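Local coordinates for protein acetyl-CoA acetyltransferase (Mycobacterium smegmatis, PDB 4EGV) that probably acts as an acyltransferase, a monomeric thiolase-like protein that carries an additional C-terminal domain beside its thiolase fold, at residues A[437-440]-A[441-444]; A[390-393]-A[394-398]. One frame throughout, in Å; residues are numbered along the deposited sequence.

How the contacts relate
Contact 2 comes first along the chain, in the last turns of helix 383-397, and contact 1 follows where helix 432-440 gives way to the loop leading to strand 453-463. Between them run strands 402-409 and 414-421, two neighbours in the large mixed sheet. The centres of the two contacts lie about 37 Å apart and their nearest atoms about 26 Å, so neither touches the other. Contact 2 belongs to a partly buried helix packed on that sheet, in the thiolase fold, whereas residues 437-444 are largely exposed and fall in the region assigned to the additional C-terminal domain, in the helix and loop that precede strand 453-463 of its five-stranded antiparallel sheet.

Contact 1. Residues A[437-440]-A[441-444]; sequences AEHD and AQPK
The last turn of helix 432-440 runs into the loop toward strand 453-463, and here the backbone of Ala441 and Gln442 turns back on the carbonyls of residues 437 to 439. Ala441 N shares its hydrogen between two acceptors, making weak bonds to Ala437 O and to Glu438 O, each 3.2 Å long; at 127° and 133° both are well bent. A third weak hydrogen bond, of 3.4 Å, joins Gln442 N to His439 O. The methyl of Ala441 sits beside the same carbonyls, its CB 3.4 Å from Glu438 O.

Among the side chains, Gln442 does most of the touching. Its CG stands beside the backbone N (chi1 -59°), which lays the first part of the chain alongside the helix end, with CG 3.4 Å from His439 O. The same carbon approaches the imidazole of His439 obliquely, 4.2 Å from CD2, and the chain then bends at chi2. Outside these segments, His439 packs on Glu304 and Pro305 of another loop and Lys444 reaches Glu309, while Glu438 OE2 is hydrogen-bonded to Gln434 NE2 one turn back in the helix.

The carbonyls of the final turn are therefore met by several bent, weak N-H bonds and by aliphatic carbon, with no side-chain hydrogen bond across the junction. Such chemistry implies a modestly held helix end at the protein surface, which meets Glu304, Pro305 and Glu309 through His439 and Lys444.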
loop_
_atom_site.group_PDB
_atom_site.type_symbol
_atom_site.label_atom_id
_atom_site.label_comp_id
_atom_site.label_asym_id
_atom_site.label_seq_id
_atom_site.Cartn_x
_atom_site.Cartn_y
_atom_site.Cartn_z
ATOM N N ALA A 437 10.242 16.608 7.592
ATOM C CA ALA A 437 10.115 17.899 8.261
ATOM C C ALA A 437 9.890 19.035 7.258
ATOM O O ALA A 437 9.217 20.030 7.574
ATOM C CB ALA A 437 11.306 18.173 9.166
ATOM N N GLU A 438 10.427 18.879 6.051
ATOM C CA GLU A 438 10.155 19.825 4.962
ATOM C C GLU A 438 8.710 19.783 4.519
ATOM O O GLU A 438 8.095 20.817 4.349
ATOM C CB GLU A 438 11.059 19.587 3.762
ATOM C CG GLU A 438 12.164 20.621 3.607
ATOM C CD GLU A 438 13.394 20.071 2.884
ATOM O OE1 GLU A 438 13.257 19.539 1.755
ATOM O OE2 GLU A 438 14.503 20.167 3.457
ATOM N N HIS A 439 8.172 18.585 4.340
ATOM C CA HIS A 439 6.780 18.408 3.952
ATOM C C HIS A 439 5.821 18.802 5.074
ATOM O O HIS A 439 4.721 19.243 4.802
ATOM C CB HIS A 439 6.527 16.965 3.493
ATOM C CG HIS A 439 5.208 16.775 2.811
ATOM N ND1 HIS A 439 4.136 16.171 3.427
ATOM C CD2 HIS A 439 4.781 17.130 1.574
ATOM C CE1 HIS A 439 3.102 16.167 2.608
ATOM N NE2 HIS A 439 3.469 16.734 1.474
ATOM N N ASP A 440 6.243 18.642 6.328
ATOM C CA ASP A 440 5.438 19.029 7.488
ATOM C C ASP A 440 5.354 20.537 7.610
ATOM O O ASP A 440 4.424 21.054 8.229
ATOM C CB ASP A 440 6.008 18.451 8.796
ATOM C CG ASP A 440 5.665 16.974 9.002
ATOM O OD1 ASP A 440 4.765 16.478 8.304
ATOM O OD2 ASP A 440 6.297 16.310 9.856
ATOM N N ALA A 441 6.339 21.228 7.027
ATOM C CA ALA A 441 6.411 22.702 7.000
ATOM C C ALA A 441 5.528 23.360 5.927
ATOM O O ALA A 441 5.261 24.563 6.003
ATOM C CB ALA A 441 7.867 23.170 6.847
ATOM N N GLN A 442 5.087 22.588 4.934
ATOM C CA GLN A 442 4.119 23.071 3.938
ATOM C C GLN A 442 2.861 23.626 4.610
ATOM O O GLN A 442 2.418 23.097 5.639
ATOM C CB GLN A 442 3.699 21.958 2.971
ATOM C CG GLN A 442 4.818 21.324 2.167
ATOM C CD GLN A 442 5.311 22.208 1.062
ATOM O OE1 GLN A 442 6.312 22.912 1.210
ATOM N NE2 GLN A 442 4.603 22.195 -0.055
ATOM N N PRO A 443 2.279 24.703 4.039
ATOM C CA PRO A 443 1.031 25.229 4.617
ATOM C C PRO A 443 -0.100 24.203 4.535
ATOM O O PRO A 443 -0.174 23.437 3.573
ATOM C CB PRO A 443 0.718 26.470 3.752
ATOM C CG PRO A 443 1.964 26.777 3.029
ATOM C CD PRO A 443 2.756 25.522 2.907
ATOM N N LYS A 444 -0.951 24.190 5.553
ATOM C CA LYS A 444 -2.103 23.303 5.591
ATOM C C LYS A 444 -3.342 24.091 5.183
ATOM O O LYS A 444 -3.490 25.235 5.590
ATOM C CB LYS A 444 -2.257 22.708 6.996
ATOM C CG LYS A 444 -1.013 21.940 7.492
ATOM C CD LYS A 444 -1.276 21.244 8.832
ATOM C CE LYS A 444 -0.939 22.115 10.064
ATOM N NZ LYS A 444 0.283 21.577 10.730
#

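Contact 2. Residues A[390-393]-A[394-398]; sequences EAVN and EMRDK
Glu394 N donates to Glu390 O at 3.0 Å, and the backbone N of Met395, present as selenomethionine, to Ala391 O at the same length; these are the two shortest in this run of i to i+4 helical pairs near the end of helix 383-397, and the bond from Glu394 N is the straighter (156°). The next, from Arg396 N to Val392 O, stretches to 3.3 Å, and that from Asp397 N to Asn393 O is weak. A water reinforces this last step: it donates to Asn393 O and to Asp397 OD1, the latter at 2.9 Å, and so ties the carbonyl to the carboxylate one turn on.

Over the helix surface, the guanidinium of Arg396 lies with one face on Val392, whose CG1 stands 3.7 Å above the plane, over its centre. With CG1 turned opposite the backbone N (chi1 156°), Val392 brings this methyl to the guanidinium, while the arginine runs extended from CG to NE, passing Val392 O with CD 3.5 Å away. Asn393 OD1 lies 3.6 Å from Arg396 NH1, approaching obliquely, the amide and guanidinium planes being 54° apart. The charged end has its polar partners in other parts of the fold: NH1 forms a salt bridge with Asp56, and NE bonds to Lys292 O.

Val392 also packs on strands 20-29 and 294-303, and Ala391 and Met395 touch strand 402-409, fitting the helix against the large sheet. The Val392 methyl and the bonds to Asp56 and Lys292 O would limit rotation of the guanidinium, and the helix surface combines apolar packing with a paired charge.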
loop_
_atom_site.group_PDB
_atom_site.type_symbol
_atom_site.label_atom_id
_atom_site.label_comp_id
_atom_site.label_asym_id
_atom_site.label_seq_id
_atom_site.Cartn_x
_atom_site.Cartn_y
_atom_site.Cartn_z
ATOM N N GLU A 390 8.382 -11.711 -3.847
ATOM C CA GLU A 390 8.461 -11.832 -5.296
ATOM C C GLU A 390 9.629 -11.041 -5.901
ATOM O O GLU A 390 10.292 -11.537 -6.816
ATOM C CB GLU A 390 7.156 -11.432 -6.004
ATOM C CG GLU A 390 6.012 -12.401 -5.937
ATOM C CD GLU A 390 6.357 -13.873 -6.200
ATOM O OE1 GLU A 390 7.421 -14.191 -6.797
ATOM O OE2 GLU A 390 5.523 -14.729 -5.793
ATOM N N ALA A 391 9.837 -9.820 -5.396
ATOM C CA ALA A 391 11.008 -8.991 -5.707
ATOM C C ALA A 391 12.301 -9.692 -5.472
ATOM O O ALA A 391 13.139 -9.689 -6.334
ATOM C CB ALA A 391 11.000 -7.710 -4.932
ATOM N N VAL A 392 12.457 -10.279 -4.295
ATOM C CA VAL A 392 13.670 -11.015 -3.919
ATOM C C VAL A 392 13.949 -12.235 -4.798
ATOM O O VAL A 392 15.061 -12.442 -5.150
ATOM C CB VAL A 392 13.652 -11.423 -2.408
ATOM C CG1 VAL A 392 14.528 -12.590 -2.150
ATOM C CG2 VAL A 392 14.050 -10.272 -1.514
ATOM N N ASN A 393 12.936 -13.015 -5.143
ATOM C CA ASN A 393 13.047 -14.127 -6.096
ATOM C C ASN A 393 13.413 -13.718 -7.507
ATOM O O ASN A 393 14.213 -14.382 -8.149
ATOM C CB ASN A 393 11.718 -14.936 -6.211
ATOM C CG ASN A 393 11.426 -15.809 -4.987
ATOM O OD1 ASN A 393 12.324 -16.392 -4.390
ATOM N ND2 ASN A 393 10.164 -15.875 -4.612
ATOM N N GLU A 394 12.753 -12.672 -8.001
ATOM C CA GLU A 394 12.929 -12.183 -9.339
ATOM C C GLU A 394 14.330 -11.606 -9.483
ATOM O O GLU A 394 14.913 -11.674 -10.563
ATOM C CB GLU A 394 11.848 -11.159 -9.670
ATOM C CG GLU A 394 11.499 -11.058 -11.159
ATOM C CD GLU A 394 10.504 -12.155 -11.686
ATOM O OE1 GLU A 394 10.919 -13.329 -11.897
ATOM O OE2 GLU A 394 9.317 -11.810 -11.939
HETATM N N MSE A 395 14.874 -11.064 -8.392
HETATM C CA MSE A 395 16.237 -10.502 -8.371
HETATM C C MSE A 395 17.375 -11.531 -8.291
HETATM O O MSE A 395 18.474 -11.279 -8.787
HETATM C CB MSE A 395 16.382 -9.407 -7.302
HETATM C CG MSE A 395 15.638 -8.135 -7.634
HETATM SE SE MSE A 395 15.787 -7.478 -9.540
HETATM C CE MSE A 395 14.308 -8.292 -10.560
ATOM N N ARG A 396 17.114 -12.688 -7.692
ATOM C CA ARG A 396 18.077 -13.775 -7.743
ATOM C C ARG A 396 18.210 -14.351 -9.155
ATOM O O ARG A 396 19.284 -14.755 -9.571
ATOM C CB ARG A 396 17.708 -14.876 -6.766
ATOM C CG ARG A 396 17.855 -14.518 -5.336
ATOM C CD ARG A 396 16.888 -15.322 -4.518
ATOM N NE ARG A 396 17.125 -15.225 -3.085
ATOM C CZ ARG A 396 16.389 -15.847 -2.178
ATOM N NH1 ARG A 396 15.360 -16.582 -2.553
ATOM N NH2 ARG A 396 16.673 -15.718 -0.901
ATOM N N ASP A 397 17.100 -14.370 -9.877
ATOM C CA ASP A 397 17.004 -14.907 -11.224
ATOM C C ASP A 397 17.657 -14.023 -12.266
ATOM O O ASP A 397 18.016 -14.515 -13.316
ATOM C CB ASP A 397 15.529 -15.120 -11.620
ATOM C CG ASP A 397 15.033 -16.546 -11.339
ATOM O OD1 ASP A 397 15.633 -17.244 -10.490
ATOM O OD2 ASP A 397 14.043 -16.975 -11.977
ATOM N N LYS A 398 17.781 -12.728 -11.976
ATOM C CA LYS A 398 18.324 -11.708 -12.884
ATOM C C LYS A 398 19.377 -10.920 -12.116
ATOM O O LYS A 398 19.177 -9.748 -11.783
ATOM C CB LYS A 398 17.217 -10.765 -13.358
ATOM C CG LYS A 398 16.169 -11.415 -14.206
ATOM C CD LYS A 398 14.963 -10.509 -14.422
ATOM C CE LYS A 398 14.088 -11.116 -15.503
ATOM N NZ LYS A 398 12.797 -10.437 -15.728
HETATM O O HOH W 1 15.331 -17.214 -7.609
#